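AAA ATPase, central region (Enterococcus faecium, PDB 2R9G) is an MgsA-type AAA+ ATPase that probably acts in DNA replication and repair, its C-terminal region, here a four-chain assembly, likely serving in oligomerisation. Local coordinates at residues K103-D117 against Q171-Q183. Numbering follows the deposited sequence. Where two conformers were deposited one is given.
Sequences KSNSAYMALDAALAD and QYYQPKDTGKYEQ
With OG turned between backbone N and carbonyl carbon (chi1 62°), S106 meets the carboxylate of E182, whose CG stands anti to its own N (chi1 -151°). Each carboxylate oxygen takes one serine: S104 OG donates to E182 OE1 at 2.9 Å, and S106 OG to E182 OE2 at 2.5 Å, both on the syn side but tilted from the plane. Y173 OH donates to the anti lone pair of E182 OE2 at 2.7 Å, while the edge of its ring lies against S106 OG and A110 CB. Nearby, T178 OG1 donates to K103 O (2.7 Å) from above the carbonyl plane. Farther along helix 106-119, the Y172 ring lies flat on A114, whose CA sits 3.7 Å from the ring centroid in a CH-pi contact; D117 OD2 approaches the ring edge, 2.8 Å from Y172 OH. Residues 172-174 run beside this helix, K176 and T178 face the loop before it, and D31 of the second subunit accepts from Y172 N and Y173 N. Three hydroxyl donors round the buried E182 carboxylate fix its rotation and would favour its ionised form, tying the start of helix 106-119 and its preceding loop to the first turn of helix 180-195.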
loop_
_atom_site.group_PDB
_atom_site.type_symbol
_atom_site.label_atom_id
_atom_site.label_comp_id
_atom_site.label_asym_id
_atom_site.label_seq_id
_atom_site.Cartn_x
_atom_site.Cartn_y
_atom_site.Cartn_z
ATOM N N LYS C 103 3.088 14.611 12.492
ATOM C CA LYS C 103 2.222 14.008 13.490
ATOM C C LYS C 103 0.841 14.643 13.448
ATOM O O LYS C 103 0.712 15.867 13.357
ATOM C CB LYS C 103 2.802 14.173 14.897
ATOM C CG LYS C 103 4.251 13.734 15.074
ATOM C CD LYS C 103 4.395 12.230 14.966
ATOM C CE LYS C 103 5.831 11.806 15.173
ATOM N NZ LYS C 103 6.747 12.376 14.159
ATOM N N SER C 104 -0.185 13.802 13.522
ATOM C CA SER C 104 -1.550 14.266 13.637
ATOM C C SER C 104 -2.393 13.290 14.446
ATOM O O SER C 104 -2.427 12.083 14.154
ATOM C CB SER C 104 -2.173 14.466 12.259
ATOM O OG SER C 104 -3.515 14.882 12.397
ATOM N N ASN C 105 -3.071 13.823 15.460
ATOM C CA ASN C 105 -4.031 13.049 16.219
ATOM C C ASN C 105 -5.471 13.486 15.940
ATOM O O ASN C 105 -6.405 13.004 16.587
ATOM C CB ASN C 105 -3.705 13.104 17.723
ATOM C CG ASN C 105 -3.915 14.499 18.342
ATOM O OD1 ASN C 105 -3.963 15.523 17.650
ATOM N ND2 ASN C 105 -4.008 14.534 19.666
ATOM N N SER C 106 -5.631 14.388 14.965
ATOM C CA SER C 106 -6.907 15.061 14.683
ATOM C C SER C 106 -8.082 14.121 14.456
ATOM O O SER C 106 -9.152 14.344 15.005
ATOM C CB SER C 106 -6.772 16.023 13.499
ATOM O OG SER C 106 -6.424 15.326 12.317
ATOM N N ALA C 107 -7.889 13.066 13.669
ATOM C CA ALA C 107 -8.982 12.117 13.405
ATOM C C ALA C 107 -9.354 11.263 14.619
ATOM O O ALA C 107 -10.523 10.916 14.808
ATOM C CB ALA C 107 -8.649 11.236 12.237
ATOM N N TYR C 108 -8.343 10.912 15.410
ATOM C CA TYR C 108 -8.503 10.178 16.664
ATOM C C TYR C 108 -9.296 11.014 17.681
ATOM O O TYR C 108 -10.233 10.506 18.321
ATOM C CB TYR C 108 -7.106 9.782 17.180
ATOM C CG TYR C 108 -6.975 9.450 18.648
ATOM C CD1 TYR C 108 -7.670 8.378 19.211
ATOM C CD2 TYR C 108 -6.109 10.178 19.467
ATOM C CE1 TYR C 108 -7.533 8.060 20.559
ATOM C CE2 TYR C 108 -5.955 9.865 20.812
ATOM C CZ TYR C 108 -6.677 8.805 21.355
ATOM O OH TYR C 108 -6.542 8.478 22.688
ATOM N N MET C 109 -8.930 12.292 17.792
ATOM C CA MET C 109 -9.631 13.205 18.688
ATOM C C MET C 109 -11.040 13.561 18.224
ATOM O O MET C 109 -11.944 13.694 19.054
ATOM C CB MET C 109 -8.792 14.453 18.962
ATOM C CG MET C 109 -7.431 14.151 19.596
ATOM S SD MET C 109 -7.362 14.077 21.401
ATOM C CE MET C 109 -8.147 12.528 21.791
ATOM N N ALA C 110 -11.233 13.675 16.909
ATOM C CA ALA C 110 -12.544 13.969 16.331
ATOM C C ALA C 110 -13.554 12.860 16.597
ATOM O O ALA C 110 -14.700 13.143 16.947
ATOM C CB ALA C 110 -12.428 14.230 14.837
ATOM N N LEU C 111 -13.131 11.607 16.432
ATOM C CA LEU C 111 -14.003 10.475 16.726
ATOM C C LEU C 111 -14.289 10.372 18.218
ATOM O O LEU C 111 -15.405 10.026 18.614
ATOM C CB LEU C 111 -13.418 9.161 16.201
ATOM C CG LEU C 111 -14.222 7.885 16.513
ATOM C CD1 LEU C 111 -15.633 7.939 15.924
ATOM C CD2 LEU C 111 -13.507 6.644 16.044
ATOM N N ASP C 112 -13.291 10.671 19.046
ATOM C CA ASP C 112 -13.495 10.648 20.496
ATOM C C ASP C 112 -14.418 11.775 20.993
ATOM O O ASP C 112 -15.152 11.589 21.968
ATOM C CB ASP C 112 -12.158 10.606 21.254
ATOM C CG ASP C 112 -11.613 9.180 21.414
ATOM O OD1 ASP C 112 -12.303 8.210 21.021
ATOM O OD2 ASP C 112 -10.488 9.027 21.936
ATOM N N ALA C 113 -14.401 12.919 20.307
ATOM C CA ALA C 113 -15.392 13.973 20.546
ATOM C C ALA C 113 -16.794 13.514 20.130
ATOM O O ALA C 113 -17.778 13.825 20.803
ATOM C CB ALA C 113 -15.011 15.252 19.826
ATOM N N ALA C 114 -16.871 12.763 19.032
ATOM C CA ALA C 114 -18.138 12.234 18.535
ATOM C C ALA C 114 -18.708 11.158 19.458
ATOM O O ALA C 114 -19.923 11.070 19.640
ATOM C CB ALA C 114 -17.972 11.701 17.117
ATOM N N LEU C 115 -17.820 10.351 20.036
ATOM C CA LEU C 115 -18.195 9.292 20.975
ATOM C C LEU C 115 -18.676 9.872 22.303
ATOM O O LEU C 115 -19.537 9.289 22.957
ATOM C CB LEU C 115 -17.017 8.338 21.214
ATOM C CG LEU C 115 -16.841 7.182 20.223
ATOM C CD1 LEU C 115 -15.431 6.609 20.242
ATOM C CD2 LEU C 115 -17.875 6.093 20.480
ATOM N N ALA C 116 -18.111 11.022 22.680
ATOM C CA ALA C 116 -18.481 11.732 23.901
ATOM C C ALA C 116 -19.935 12.200 23.873
ATOM O O ALA C 116 -20.651 12.065 24.867
ATOM C CB ALA C 116 -17.545 12.908 24.131
ATOM N N ASP C 117 -20.364 12.727 22.727
ATOM C CA ASP C 117 -21.747 13.171 22.527
ATOM C C ASP C 117 -22.772 12.041 22.611
ATOM O O ASP C 117 -23.882 12.257 23.079
ATOM C CB ASP C 117 -21.897 13.896 21.188
ATOM C CG ASP C 117 -21.418 15.335 21.239
ATOM O OD1 ASP C 117 -20.830 15.746 22.265
ATOM O OD2 ASP C 117 -21.631 16.061 20.242
ATOM N N GLN C 171 -19.158 20.135 15.624
ATOM C CA GLN C 171 -17.922 20.158 14.864
ATOM C C GLN C 171 -16.877 19.363 15.630
ATOM O O GLN C 171 -16.366 19.810 16.660
ATOM C CB GLN C 171 -17.455 21.595 14.622
ATOM C CG GLN C 171 -16.186 21.708 13.783
ATOM C CD GLN C 171 -15.828 23.141 13.423
ATOM O OE1 GLN C 171 -16.686 24.025 13.388
ATOM N NE2 GLN C 171 -14.553 23.373 13.140
ATOM N N TYR C 172 -16.581 18.172 15.122
ATOM C CA TYR C 172 -15.632 17.264 15.765
ATOM C C TYR C 172 -14.225 17.396 15.200
ATOM O O TYR C 172 -13.246 17.315 15.942
ATOM C CB TYR C 172 -16.106 15.825 15.624
ATOM C CG TYR C 172 -17.494 15.583 16.169
ATOM C CD1 TYR C 172 -17.827 15.953 17.469
ATOM C CD2 TYR C 172 -18.475 14.976 15.383
ATOM C CE1 TYR C 172 -19.099 15.734 17.972
ATOM C CE2 TYR C 172 -19.747 14.747 15.874
ATOM C CZ TYR C 172 -20.053 15.128 17.172
ATOM O OH TYR C 172 -21.318 14.913 17.667
ATOM N N TYR C 173 -14.136 17.602 13.887
ATOM C CA TYR C 173 -12.870 17.582 13.200
ATOM C C TYR C 173 -12.274 18.972 13.064
ATOM O O TYR C 173 -12.858 19.863 12.440
ATOM C CB TYR C 173 -13.000 16.895 11.833
ATOM C CG TYR C 173 -11.704 16.855 11.045
ATOM C CD1 TYR C 173 -10.585 16.181 11.538
ATOM C CD2 TYR C 173 -11.600 17.488 9.808
ATOM C CE1 TYR C 173 -9.393 16.148 10.827
ATOM C CE2 TYR C 173 -10.410 17.462 9.082
ATOM C CZ TYR C 173 -9.311 16.790 9.601
ATOM O OH TYR C 173 -8.128 16.750 8.900
ATOM N N GLN C 174 -11.116 19.152 13.678
ATOM C CA GLN C 174 -10.329 20.353 13.462
ATOM C C GLN C 174 -9.026 19.954 12.786
ATOM O O GLN C 174 -8.131 19.383 13.425
ATOM C CB GLN C 174 -10.121 21.165 14.751
ATOM C CG GLN C 174 -10.467 20.433 16.042
ATOM C CD GLN C 174 -11.045 21.355 17.111
ATOM O OE1 GLN C 174 -10.602 21.344 18.259
ATOM N NE2 GLN C 174 -12.043 22.155 16.737
ATOM N N PRO C 175 -8.936 20.226 11.472
ATOM C CA PRO C 175 -7.799 19.846 10.644
ATOM C C PRO C 175 -6.501 20.499 11.080
ATOM O O PRO C 175 -6.503 21.603 11.633
ATOM C CB PRO C 175 -8.194 20.343 9.257
ATOM C CG PRO C 175 -9.234 21.354 9.481
ATOM C CD PRO C 175 -9.969 20.928 10.691
ATOM N N LYS C 176 -5.402 19.799 10.842
ATOM C CA LYS C 176 -4.089 20.301 11.198
ATOM C C LYS C 176 -3.274 20.497 9.935
ATOM O O LYS C 176 -3.664 20.048 8.860
ATOM C CB LYS C 176 -3.410 19.350 12.183
ATOM C CG LYS C 176 -4.120 19.299 13.535
ATOM C CD LYS C 176 -3.226 18.708 14.605
ATOM C CE LYS C 176 -3.640 19.177 15.991
ATOM N NZ LYS C 176 -2.528 18.978 16.971
ATOM N N ASP C 177 -2.158 21.199 10.058
ATOM C CA ASP C 177 -1.335 21.504 8.893
ATOM C C ASP C 177 0.114 21.081 9.101
ATOM O O ASP C 177 1.033 21.674 8.530
ATOM C CB ASP C 177 -1.455 22.992 8.499
ATOM C CG ASP C 177 -1.154 23.959 9.654
ATOM O OD1 ASP C 177 -0.454 23.594 10.627
ATOM O OD2 ASP C 177 -1.624 25.114 9.571
ATOM N N THR C 178 0.304 20.051 9.927
ATOM C CA THR C 178 1.634 19.529 10.239
ATOM C C THR C 178 2.271 18.846 9.026
ATOM O O THR C 178 3.492 18.798 8.912
ATOM C CB THR C 178 1.630 18.578 11.468
ATOM O OG1 THR C 178 0.556 17.645 11.354
ATOM C CG2 THR C 178 1.456 19.357 12.757
ATOM N N GLY C 179 1.442 18.337 8.119
ATOM C CA GLY C 179 1.925 17.819 6.848
ATOM C C GLY C 179 1.061 18.221 5.666
ATOM O O GLY C 179 -0.121 18.555 5.827
ATOM N N LYS C 180 1.658 18.143 4.477
ATOM C CA LYS C 180 1.034 18.536 3.211
ATOM C C LYS C 180 -0.250 17.791 2.852
ATOM O O LYS C 180 -1.100 18.336 2.141
ATOM C CB LYS C 180 2.034 18.392 2.060
ATOM C CG LYS C 180 3.039 19.529 1.957
ATOM C CD LYS C 180 3.830 19.442 0.655
ATOM C CE LYS C 180 4.864 20.558 0.540
ATOM N NZ LYS C 180 6.028 20.339 1.449
ATOM N N TYR C 181 -0.396 16.554 3.323
ATOM C CA TYR C 181 -1.607 15.799 3.028
ATOM C C TYR C 181 -2.839 16.369 3.734
ATOM O O TYR C 181 -3.912 16.488 3.123
ATOM C CB TYR C 181 -1.447 14.316 3.354
ATOM C CG TYR C 181 -2.526 13.464 2.728
ATOM C CD1 TYR C 181 -2.407 13.013 1.418
ATOM C CD2 TYR C 181 -3.671 13.117 3.440
ATOM C CE1 TYR C 181 -3.401 12.231 0.835
ATOM C CE2 TYR C 181 -4.666 12.337 2.865
ATOM C CZ TYR C 181 -4.526 11.897 1.569
ATOM O OH TYR C 181 -5.512 11.123 0.996
ATOM N N GLU C 182 -2.681 16.715 5.009
ATOM C CA GLU C 182 -3.789 17.227 5.808
ATOM C C GLU C 182 -3.982 18.741 5.638
ATOM O O GLU C 182 -5.034 19.280 5.992
ATOM C CB GLU C 182 -3.615 16.851 7.279
ATOM C CG GLU C 182 -4.923 16.697 8.039
ATOM C CD GLU C 182 -4.743 16.589 9.548
ATOM O OE1 GLU C 182 -3.592 16.512 10.031
ATOM O OE2 GLU C 182 -5.765 16.584 10.254
ATOM N N GLN C 183 -2.970 19.419 5.095
ATOM C CA GLN C 183 -3.116 20.809 4.666
ATOM C C GLN C 183 -4.200 20.865 3.595
ATOM O O GLN C 183 -5.104 21.690 3.663
ATOM C CB GLN C 183 -1.813 21.343 4.080
ATOM C CG GLN C 183 -0.756 21.726 5.086
ATOM C CD GLN C 183 0.544 22.147 4.423
ATOM O OE1 GLN C 183 0.560 22.532 3.251
ATOM N NE2 GLN C 183 1.645 22.072 5.168
HETATM O O HOH W 1 -0.671 16.801 15.976
HETATM O O HOH W 2 -9.947 17.015 15.323
HETATM O O HOH W 3 -21.620 12.433 18.010
#